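Local structure of MaoC domain protein dehydratase (Chloroflexus aurantiacus, 4E3E) at residues S192-E200 with Y344-G352; D287-K298 with A309-R320. The protein catalyses the reversible dehydration of (2R,3S)-beta-methylmalyl-CoA to mesaconyl-CoA, a step of the glyoxylate assimilation cycle. All coordinates share one frame; numbering follows the deposited sequence. Where two conformers were deposited one is given.

Contact 1 of 2, residues S192-E200 with Y344-G352; sequences SNYLWDDYE and YTVLMPRRG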
loop_
_atom_site.group_PDB
_atom_site.type_symbol
_atom_site.label_atom_id
_atom_site.label_comp_id
_atom_site.label_asym_id
_atom_site.label_seq_id
_atom_site.Cartn_x
_atom_site.Cartn_y
_atom_site.Cartn_z
ATOM N N SER A 192 3.038 24.602 -12.880
ATOM C CA SER A 192 2.231 25.711 -13.396
ATOM C C SER A 192 3.013 27.005 -13.442
ATOM O O SER A 192 3.921 27.224 -12.635
ATOM C CB SER A 192 0.954 25.908 -12.561
ATOM O OG SER A 192 0.181 26.989 -13.055
ATOM N N ASN A 193 2.657 27.853 -14.402
ATOM C CA ASN A 193 3.176 29.215 -14.478
ATOM C C ASN A 193 2.370 30.203 -13.644
ATOM O O ASN A 193 2.853 31.290 -13.345
ATOM C CB ASN A 193 3.247 29.688 -15.932
ATOM C CG ASN A 193 4.259 28.904 -16.738
ATOM O OD1 ASN A 193 5.353 28.602 -16.256
ATOM N ND2 ASN A 193 3.898 28.559 -17.969
ATOM N N TYR A 194 1.159 29.808 -13.251
ATOM C CA TYR A 194 0.269 30.663 -12.470
ATOM C C TYR A 194 0.702 30.785 -11.012
ATOM O O TYR A 194 0.777 29.800 -10.283
ATOM C CB TYR A 194 -1.183 30.174 -12.584
ATOM C CG TYR A 194 -1.735 30.314 -13.992
ATOM C CD1 TYR A 194 -2.067 31.570 -14.510
ATOM C CD2 TYR A 194 -1.914 29.201 -14.809
ATOM C CE1 TYR A 194 -2.569 31.712 -15.799
ATOM C CE2 TYR A 194 -2.414 29.334 -16.102
ATOM C CZ TYR A 194 -2.737 30.589 -16.589
ATOM O OH TYR A 194 -3.231 30.724 -17.866
ATOM N N LEU A 195 0.978 32.015 -10.600
ATOM C CA LEU A 195 1.387 32.308 -9.227
ATOM C C LEU A 195 0.275 33.061 -8.484
ATOM O O LEU A 195 -0.803 33.308 -9.037
ATOM C CB LEU A 195 2.726 33.074 -9.213
ATOM C CG LEU A 195 3.915 32.290 -9.770
ATOM C CD1 LEU A 195 5.173 33.159 -9.849
ATOM C CD2 LEU A 195 4.183 31.037 -8.938
ATOM N N TRP A 196 0.532 33.399 -7.227
ATOM C CA TRP A 196 -0.447 34.072 -6.365
ATOM C C TRP A 196 -1.052 35.279 -7.035
ATOM O O TRP A 196 -2.275 35.462 -7.020
ATOM C CB TRP A 196 0.243 34.442 -5.060
ATOM C CG TRP A 196 -0.546 35.203 -4.016
ATOM C CD1 TRP A 196 -1.388 34.682 -3.020
ATOM C CD2 TRP A 196 -0.507 36.660 -3.768
ATOM N NE1 TRP A 196 -1.878 35.698 -2.221
ATOM C CE2 TRP A 196 -1.383 36.906 -2.615
ATOM C CE3 TRP A 196 0.127 37.743 -4.381
ATOM C CZ2 TRP A 196 -1.593 38.192 -2.114
ATOM C CZ3 TRP A 196 -0.088 39.028 -3.861
ATOM C CH2 TRP A 196 -0.935 39.246 -2.761
ATOM N N ASP A 197 -0.199 36.090 -7.655
ATOM C CA ASP A 197 -0.618 37.304 -8.349
ATOM C C ASP A 197 -1.631 37.051 -9.462
ATOM O O ASP A 197 -2.410 37.942 -9.778
ATOM C CB ASP A 197 0.595 38.038 -8.934
ATOM C CG ASP A 197 1.757 38.119 -7.952
ATOM O OD1 ASP A 197 2.269 37.056 -7.539
ATOM O OD2 ASP A 197 2.163 39.248 -7.599
ATOM N N ASP A 198 -1.633 35.849 -10.039
ATOM C CA ASP A 198 -2.403 35.583 -11.258
ATOM C C ASP A 198 -3.817 35.065 -11.013
ATOM O O ASP A 198 -4.632 35.015 -11.935
ATOM C CB ASP A 198 -1.643 34.614 -12.177
ATOM C CG ASP A 198 -0.204 35.032 -12.399
ATOM O OD1 ASP A 198 0.044 36.223 -12.685
ATOM O OD2 ASP A 198 0.684 34.162 -12.284
ATOM N N TYR A 199 -4.106 34.670 -9.776
ATOM C CA TYR A 199 -5.434 34.175 -9.434
ATOM C C TYR A 199 -6.391 35.339 -9.174
ATOM O O TYR A 199 -5.994 36.367 -8.624
ATOM C CB TYR A 199 -5.344 33.189 -8.262
ATOM C CG TYR A 199 -4.824 31.849 -8.710
ATOM C CD1 TYR A 199 -3.450 31.593 -8.773
ATOM C CD2 TYR A 199 -5.710 30.844 -9.135
ATOM C CE1 TYR A 199 -2.973 30.370 -9.219
ATOM C CE2 TYR A 199 -5.240 29.617 -9.587
ATOM C CZ TYR A 199 -3.877 29.386 -9.616
ATOM O OH TYR A 199 -3.418 28.177 -10.052
ATOM N N GLU A 200 -7.639 35.188 -9.616
ATOM C CA GLU A 200 -8.649 36.233 -9.488
ATOM C C GLU A 200 -9.661 35.841 -8.429
ATOM O O GLU A 200 -10.249 34.756 -8.500
ATOM C CB GLU A 200 -9.365 36.463 -10.824
ATOM C CG GLU A 200 -8.473 37.039 -11.914
ATOM C CD GLU A 200 -8.977 36.737 -13.315
ATOM O OE1 GLU A 200 -10.206 36.805 -13.551
ATOM O OE2 GLU A 200 -8.136 36.432 -14.188
ATOM N N TYR A 344 -10.577 26.321 3.054
ATOM C CA TYR A 344 -9.254 26.218 3.627
ATOM C C TYR A 344 -8.371 27.293 3.037
ATOM O O TYR A 344 -8.780 28.028 2.128
ATOM C CB TYR A 344 -8.656 24.811 3.383
ATOM C CG TYR A 344 -8.551 24.420 1.917
ATOM C CD1 TYR A 344 -9.703 24.209 1.147
ATOM C CD2 TYR A 344 -7.299 24.284 1.290
ATOM C CE1 TYR A 344 -9.623 23.860 -0.194
ATOM C CE2 TYR A 344 -7.211 23.934 -0.061
ATOM C CZ TYR A 344 -8.386 23.718 -0.798
ATOM O OH TYR A 344 -8.321 23.370 -2.138
ATOM N N THR A 345 -7.164 27.388 3.565
ATOM C CA THR A 345 -6.227 28.411 3.159
ATOM C C THR A 345 -4.911 27.770 2.726
ATOM O O THR A 345 -4.297 26.976 3.476
ATOM C CB THR A 345 -5.981 29.404 4.300
ATOM O OG1 THR A 345 -7.219 30.034 4.648
ATOM C CG2 THR A 345 -4.978 30.478 3.888
ATOM N N VAL A 346 -4.484 28.123 1.515
ATOM C CA VAL A 346 -3.246 27.595 0.951
ATOM C C VAL A 346 -2.197 28.695 0.924
ATOM O O VAL A 346 -2.522 29.891 0.951
ATOM C CB VAL A 346 -3.455 27.044 -0.473
ATOM C CG1 VAL A 346 -4.430 25.865 -0.452
ATOM C CG2 VAL A 346 -3.967 28.149 -1.411
ATOM N N LEU A 347 -0.937 28.292 0.899
ATOM C CA LEU A 347 0.154 29.217 0.660
ATOM C C LEU A 347 0.583 29.043 -0.795
ATOM O O LEU A 347 0.627 27.913 -1.289
ATOM C CB LEU A 347 1.333 28.932 1.600
ATOM C CG LEU A 347 1.066 28.902 3.113
ATOM C CD1 LEU A 347 2.324 28.498 3.872
ATOM C CD2 LEU A 347 0.550 30.245 3.616
HETATM N N MSE A 348 0.901 30.149 -1.472
HETATM C CA MSE A 348 1.366 30.106 -2.869
HETATM C C MSE A 348 2.478 31.113 -3.087
HETATM O O MSE A 348 2.377 32.247 -2.621
HETATM C CB MSE A 348 0.181 30.409 -3.788
HETATM C CG MSE A 348 0.598 30.419 -5.257
HETATM SE SE MSE A 348 -0.967 30.529 -6.465
HETATM C CE MSE A 348 -2.008 28.868 -6.138
ATOM N N PRO A 349 3.546 30.726 -3.817
ATOM C CA PRO A 349 4.602 31.685 -4.122
ATOM C C PRO A 349 4.058 32.898 -4.870
ATOM O O PRO A 349 3.104 32.781 -5.662
ATOM C CB PRO A 349 5.538 30.906 -5.040
ATOM C CG PRO A 349 5.276 29.479 -4.719
ATOM C CD PRO A 349 3.820 29.403 -4.409
ATOM N N ARG A 350 4.661 34.046 -4.606
ATOM C CA ARG A 350 4.332 35.301 -5.305
ATOM C C ARG A 350 5.368 35.649 -6.377
ATOM O O ARG A 350 6.516 35.205 -6.307
ATOM C CB ARG A 350 4.252 36.447 -4.307
ATOM C CG ARG A 350 3.092 36.335 -3.340
ATOM C CD ARG A 350 3.062 37.504 -2.362
ATOM N NE ARG A 350 3.138 38.812 -3.019
ATOM C CZ ARG A 350 2.898 39.973 -2.414
ATOM N NH1 ARG A 350 2.556 40.014 -1.135
ATOM N NH2 ARG A 350 2.997 41.107 -3.098
ATOM N N ARG A 351 4.970 36.444 -7.366
ATOM C CA ARG A 351 5.927 36.901 -8.373
ATOM C C ARG A 351 6.931 37.882 -7.767
ATOM O O ARG A 351 6.571 38.715 -6.936
ATOM C CB ARG A 351 5.217 37.512 -9.577
ATOM C CG ARG A 351 6.141 37.717 -10.772
ATOM C CD ARG A 351 5.378 37.754 -12.080
ATOM N NE ARG A 351 4.859 36.444 -12.440
ATOM C CZ ARG A 351 3.572 36.126 -12.485
ATOM N NH1 ARG A 351 2.638 37.035 -12.198
ATOM N NH2 ARG A 351 3.228 34.897 -12.832
ATOM N N GLY A 352 8.191 37.764 -8.172
ATOM C CA GLY A 352 9.259 38.584 -7.616
ATOM C C GLY A 352 9.870 39.498 -8.654
ATOM O O GLY A 352 9.333 40.566 -8.934
HETATM O O HOH W 1 5.044 32.874 -13.826
HETATM O O HOH W 2 3.856 39.660 -5.688
#
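Trp196 lies under the side chain of Arg350, which runs alongside in the same direction: Arg350 CD sits over the Trp196 six-membered ring, 3.9 Å from its centroid, a CH-pi contact. The guanidinium, its plane 26° from the indole, lays one face near the rim atom Trp196 CZ3, 3.3 Å from Arg350 NE. Trp196 N donates to Pro349 O (3.1 Å), nearly in line with the carbonyl. This bond and the Arg350 packing join the loop after helix 187-190, including its 3-10 turn 196-198, to the end of strand 338-349 in this HotDog-clan chain, while the indole NE1 donates to Ala309 O in strand 307-318. Arg351 forms an end-on, two-nitrogen salt bridge with Asp198: NH1 reaches Asp198 OD1 at 2.8 Å and NH2 reaches Asp198 OD2 at 2.7 Å, the two flat groups nearly coplanar. Asp198 OD2 also accepts from Leu195 N, on its anti side, so one carboxylate both shapes the turn and holds the tail. Asp197 OD1 takes Arg351 N in a nearly straight bond (2.8 Å, 174°). Selenomethionine Met348, its CG opposite the backbone N (chi1 178°), extends toward the turn, and its SE comes 3.4 Å from Tyr199 CE1, an oblique Met-aromatic contact.

Contact 2 of 2, residues D287-K298 with A309-R320; sequences DTIYAWSEILAK and ALRVRTVATKDR
Strands 288-298 and 309-318 run antiparallel, their axes 4.5 Å apart at closest approach and at 152°, with a classic beta bulge where Leu296 and Ala297 both face Arg311. On one face of this hairpin Trp292 lies beside Val315, whose CB is 3.9 Å from the centroid of the five-membered ring, over its face; chi1 of 67° places Trp292 CG between its backbone N and carbonyl carbon, which lays the indole alongside Val315, while Pro326 O takes its NE1. On the same face the Tyr290 hydroxyl hydrogen-bonds Asn234 of the second subunit. On the other face, Ser293 OG and Thr314 OG1 share a 2.7 Å hydrogen bond. At the open end Asp319 OD1 accepts Thr288 N (3.0 Å), and Lys318 NZ forms a salt bridge to Asp287 OD2 at 2.7 Å, approaching from above the carboxylate plane. An asparagine in place of Asp287 would probably leave the Lys318 ammonium without its charged mate and freer to turn away from the strand end. Water 3 donates to both Asp287 OD1 and Asp319 OD2, which lie 4.4 Å apart. The two like charges are thus bridged by a donor, and the Lys318 ammonium probably eases their repulsion further.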
loop_
_atom_site.group_PDB
_atom_site.type_symbol
_atom_site.label_atom_id
_atom_site.label_comp_id
_atom_site.label_asym_id
_atom_site.label_seq_id
_atom_site.Cartn_x
_atom_site.Cartn_y
_atom_site.Cartn_z
ATOM N N ASP A 287 -18.536 5.328 -6.322
ATOM C CA ASP A 287 -18.752 6.721 -6.668
ATOM C C ASP A 287 -17.520 7.286 -7.344
ATOM O O ASP A 287 -16.382 7.020 -6.923
ATOM C CB ASP A 287 -19.071 7.548 -5.421
ATOM C CG ASP A 287 -20.463 7.245 -4.847
ATOM O OD1 ASP A 287 -21.320 6.677 -5.558
ATOM O OD2 ASP A 287 -20.707 7.591 -3.671
ATOM N N THR A 288 -17.731 8.093 -8.376
ATOM C CA THR A 288 -16.601 8.829 -8.986
ATOM C C THR A 288 -16.558 10.281 -8.503
ATOM O O THR A 288 -17.518 11.028 -8.685
ATOM C CB THR A 288 -16.680 8.759 -10.522
ATOM O OG1 THR A 288 -16.755 7.382 -10.907
ATOM C CG2 THR A 288 -15.463 9.408 -11.186
ATOM N N ILE A 289 -15.431 10.678 -7.905
ATOM C CA ILE A 289 -15.316 11.983 -7.286
ATOM C C ILE A 289 -14.694 12.982 -8.267
ATOM O O ILE A 289 -13.641 12.703 -8.875
ATOM C CB ILE A 289 -14.433 11.936 -6.004
ATOM C CG1 ILE A 289 -15.015 10.962 -4.951
ATOM C CG2 ILE A 289 -14.273 13.334 -5.416
ATOM C CD1 ILE A 289 -16.521 11.127 -4.672
ATOM N N TYR A 290 -15.353 14.136 -8.406
ATOM C CA TYR A 290 -14.839 15.280 -9.158
ATOM C C TYR A 290 -14.731 16.459 -8.211
ATOM O O TYR A 290 -15.324 16.448 -7.133
ATOM C CB TYR A 290 -15.824 15.676 -10.237
ATOM C CG TYR A 290 -16.024 14.671 -11.328
ATOM C CD1 TYR A 290 -16.968 13.641 -11.199
ATOM C CD2 TYR A 290 -15.308 14.776 -12.521
ATOM C CE1 TYR A 290 -17.176 12.731 -12.228
ATOM C CE2 TYR A 290 -15.508 13.876 -13.556
ATOM C CZ TYR A 290 -16.434 12.856 -13.404
ATOM O OH TYR A 290 -16.618 11.981 -14.435
ATOM N N ALA A 291 -13.998 17.490 -8.612
ATOM C CA ALA A 291 -13.828 18.653 -7.755
ATOM C C ALA A 291 -13.797 19.946 -8.566
ATOM O O ALA A 291 -13.383 19.959 -9.735
ATOM C CB ALA A 291 -12.561 18.517 -6.907
ATOM N N TRP A 292 -14.271 21.018 -7.941
ATOM C CA TRP A 292 -14.036 22.367 -8.437
ATOM C C TRP A 292 -13.748 23.304 -7.291
ATOM O O TRP A 292 -14.147 23.052 -6.150
ATOM C CB TRP A 292 -15.200 22.855 -9.309
ATOM C CG TRP A 292 -16.498 23.060 -8.565
ATOM C CD1 TRP A 292 -17.526 22.135 -8.355
ATOM C CD2 TRP A 292 -16.952 24.288 -7.910
ATOM N NE1 TRP A 292 -18.555 22.700 -7.638
ATOM C CE2 TRP A 292 -18.270 23.987 -7.335
ATOM C CE3 TRP A 292 -16.413 25.560 -7.741
ATOM C CZ2 TRP A 292 -18.997 24.934 -6.636
ATOM C CZ3 TRP A 292 -17.160 26.512 -7.035
ATOM C CH2 TRP A 292 -18.419 26.204 -6.496
ATOM N N SER A 293 -13.040 24.386 -7.575
ATOM C CA SER A 293 -12.664 25.336 -6.528
ATOM C C SER A 293 -13.038 26.768 -6.861
ATOM O O SER A 293 -13.114 27.146 -8.032
ATOM C CB SER A 293 -11.169 25.251 -6.205
ATOM O OG SER A 293 -10.851 23.945 -5.744
ATOM N N GLU A 294 -13.267 27.557 -5.816
ATOM C CA GLU A 294 -13.455 28.998 -5.966
ATOM C C GLU A 294 -12.385 29.703 -5.148
ATOM O O GLU A 294 -12.075 29.255 -4.034
ATOM C CB GLU A 294 -14.837 29.400 -5.468
ATOM C CG GLU A 294 -15.083 30.901 -5.493
ATOM C CD GLU A 294 -16.490 31.260 -5.073
ATOM O OE1 GLU A 294 -17.286 30.344 -4.809
ATOM O OE2 GLU A 294 -16.792 32.466 -5.011
ATOM N N ILE A 295 -11.812 30.783 -5.689
ATOM C CA ILE A 295 -10.943 31.627 -4.882
ATOM C C ILE A 295 -11.856 32.570 -4.090
ATOM O O ILE A 295 -12.391 33.545 -4.652
ATOM C CB ILE A 295 -9.916 32.432 -5.723
ATOM C CG1 ILE A 295 -9.120 31.525 -6.688
ATOM C CG2 ILE A 295 -9.005 33.262 -4.803
ATOM C CD1 ILE A 295 -8.343 30.386 -6.031
ATOM N N LEU A 296 -12.062 32.262 -2.803
ATOM C CA LEU A 296 -12.902 33.087 -1.916
ATOM C C LEU A 296 -12.244 34.419 -1.587
ATOM O O LEU A 296 -12.919 35.445 -1.477
ATOM C CB LEU A 296 -13.205 32.354 -0.614
ATOM C CG LEU A 296 -14.008 31.061 -0.756
ATOM C CD1 LEU A 296 -14.185 30.400 0.605
ATOM C CD2 LEU A 296 -15.345 31.325 -1.443
ATOM N N ALA A 297 -10.920 34.399 -1.443
ATOM C CA ALA A 297 -10.184 35.575 -0.991
ATOM C C ALA A 297 -8.716 35.414 -1.267
ATOM O O ALA A 297 -8.203 34.280 -1.381
ATOM C CB ALA A 297 -10.399 35.798 0.504
ATOM N N LYS A 298 -8.038 36.555 -1.357
ATOM C CA LYS A 298 -6.597 36.604 -1.511
ATOM C C LYS A 298 -6.056 37.536 -0.435
ATOM O O LYS A 298 -6.558 38.657 -0.274
ATOM C CB LYS A 298 -6.232 37.114 -2.911
ATOM C CG LYS A 298 -4.741 37.306 -3.142
ATOM C CD LYS A 298 -4.423 37.982 -4.481
ATOM C CE LYS A 298 -4.789 37.119 -5.675
ATOM N NZ LYS A 298 -4.429 37.784 -6.963
ATOM N N ALA A 309 -1.312 34.144 0.663
ATOM C CA ALA A 309 -2.354 33.188 0.991
ATOM C C ALA A 309 -3.550 33.321 0.066
ATOM O O ALA A 309 -3.886 34.421 -0.384
ATOM C CB ALA A 309 -2.798 33.352 2.439
ATOM N N LEU A 310 -4.190 32.196 -0.208
ATOM C CA LEU A 310 -5.493 32.195 -0.867
ATOM C C LEU A 310 -6.451 31.407 -0.008
ATOM O O LEU A 310 -6.116 30.317 0.483
ATOM C CB LEU A 310 -5.424 31.554 -2.253
ATOM C CG LEU A 310 -4.541 32.186 -3.336
ATOM C CD1 LEU A 310 -4.416 31.229 -4.521
ATOM C CD2 LEU A 310 -5.069 33.540 -3.794
ATOM N N ARG A 311 -7.631 31.972 0.200
ATOM C CA ARG A 311 -8.694 31.239 0.855
ATOM C C ARG A 311 -9.473 30.570 -0.262
ATOM O O ARG A 311 -9.948 31.242 -1.182
ATOM C CB ARG A 311 -9.595 32.149 1.694
ATOM C CG ARG A 311 -10.658 31.372 2.480
ATOM C CD ARG A 311 -11.535 32.278 3.335
ATOM N NE ARG A 311 -12.456 31.496 4.171
ATOM C CZ ARG A 311 -13.176 31.993 5.177
ATOM N NH1 ARG A 311 -13.098 33.282 5.495
ATOM N NH2 ARG A 311 -13.977 31.200 5.874
ATOM N N VAL A 312 -9.572 29.244 -0.189
ATOM C CA VAL A 312 -10.135 28.444 -1.267
ATOM C C VAL A 312 -11.310 27.640 -0.743
ATOM O O VAL A 312 -11.246 27.094 0.364
ATOM C CB VAL A 312 -9.069 27.483 -1.854
ATOM C CG1 VAL A 312 -9.636 26.617 -2.995
ATOM C CG2 VAL A 312 -7.829 28.254 -2.317
ATOM N N ARG A 313 -12.385 27.590 -1.529
ATOM C CA ARG A 313 -13.419 26.587 -1.336
ATOM C C ARG A 313 -13.256 25.526 -2.416
ATOM O O ARG A 313 -13.325 25.839 -3.610
ATOM C CB ARG A 313 -14.826 27.184 -1.441
ATOM C CG ARG A 313 -15.930 26.158 -1.180
ATOM C CD ARG A 313 -17.362 26.672 -1.462
ATOM N NE ARG A 313 -17.625 27.976 -0.843
ATOM C CZ ARG A 313 -17.760 28.198 0.466
ATOM N NH1 ARG A 313 -17.672 27.203 1.350
ATOM N NH2 ARG A 313 -17.974 29.437 0.896
ATOM N N THR A 314 -13.038 24.278 -2.007
ATOM C CA THR A 314 -13.116 23.174 -2.962
ATOM C C THR A 314 -14.366 22.366 -2.675
ATOM O O THR A 314 -14.613 21.952 -1.538
ATOM C CB THR A 314 -11.863 22.303 -2.944
ATOM O OG1 THR A 314 -10.707 23.134 -3.211
ATOM C CG2 THR A 314 -11.956 21.205 -3.995
ATOM N N VAL A 315 -15.154 22.150 -3.713
ATOM C CA VAL A 315 -16.392 21.393 -3.604
ATOM C C VAL A 315 -16.200 20.080 -4.355
ATOM O O VAL A 315 -15.817 20.093 -5.528
ATOM C CB VAL A 315 -17.554 22.182 -4.250
ATOM C CG1 VAL A 315 -18.841 21.375 -4.216
ATOM C CG2 VAL A 315 -17.743 23.515 -3.533
ATOM N N ALA A 316 -16.437 18.950 -3.682
ATOM C CA ALA A 316 -16.371 17.646 -4.352
ATOM C C ALA A 316 -17.778 17.160 -4.672
ATOM O O ALA A 316 -18.712 17.321 -3.871
ATOM C CB ALA A 316 -15.615 16.611 -3.519
ATOM N N THR A 317 -17.919 16.553 -5.823
ATOM C CA THR A 317 -19.187 16.015 -6.250
ATOM C C THR A 317 -19.006 14.589 -6.682
ATOM O O THR A 317 -17.931 14.174 -6.981
ATOM C CB THR A 317 -19.781 16.804 -7.414
ATOM O OG1 THR A 317 -18.879 16.820 -8.499
ATOM C CG2 THR A 317 -20.029 18.188 -7.024
ATOM N N LYS A 318 -20.085 13.841 -6.720
ATOM C CA LYS A 318 -20.019 12.512 -7.243
ATOM C C LYS A 318 -20.703 12.427 -8.574
ATOM O O LYS A 318 -21.766 12.950 -8.751
ATOM C CB LYS A 318 -20.571 11.470 -6.282
ATOM C CG LYS A 318 -21.986 11.679 -5.829
ATOM C CD LYS A 318 -22.591 10.390 -5.333
ATOM C CE LYS A 318 -22.579 10.369 -3.836
ATOM N NZ LYS A 318 -22.973 9.085 -3.248
ATOM N N ASP A 319 -20.047 11.787 -9.512
ATOM C CA ASP A 319 -20.624 11.498 -10.780
ATOM C C ASP A 319 -21.137 12.758 -11.431
ATOM O O ASP A 319 -22.237 12.790 -11.909
ATOM C CB ASP A 319 -21.731 10.474 -10.625
ATOM C CG ASP A 319 -21.253 9.185 -10.014
ATOM O OD1 ASP A 319 -20.069 8.904 -9.988
ATOM O OD2 ASP A 319 -22.087 8.429 -9.548
ATOM N N ARG A 320 -20.322 13.793 -11.422
ATOM C CA ARG A 320 -20.668 15.174 -11.802
ATOM C C ARG A 320 -21.922 15.342 -12.667
ATOM O O ARG A 320 -22.004 14.789 -13.775
ATOM C CB ARG A 320 -19.471 15.886 -12.451
ATOM C CG ARG A 320 -19.330 15.704 -13.956
ATOM C CD ARG A 320 -18.534 16.860 -14.532
ATOM N NE ARG A 320 -18.694 18.061 -13.715
ATOM C CZ ARG A 320 -18.065 19.210 -13.941
ATOM N NH1 ARG A 320 -17.233 19.317 -14.970
ATOM N NH2 ARG A 320 -18.267 20.251 -13.142
HETATM O O HOH W 3 -22.236 6.279 -8.105
HETATM O O HOH W 4 -18.989 6.291 -10.626
#

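How the contacts relate
From the N terminus the chain first builds strands 19-27 to 138-149, then reaches the loop 192-200, strand 204-212 and the helices that follow it, before strands 288-300 and 307-318 pair as a hairpin in contact 2. Only 10 residues lie between its segments. Contact 1 closes a far longer loop, with 143 residues between its segments, when strand 338-349 brings the C-terminal tail back to 192-200, so contact 2 is nested inside it. Their centres are 16 Å apart. Strands 338-349 and 307-318 are sheet neighbours, and two probable hydrogen bonds join the contacts directly: Tyr344 OH to Thr314 OG1 at 2.6 Å and Lys298 NZ to Tyr199 O at 2.7 Å. Both contacts also touch the second subunit.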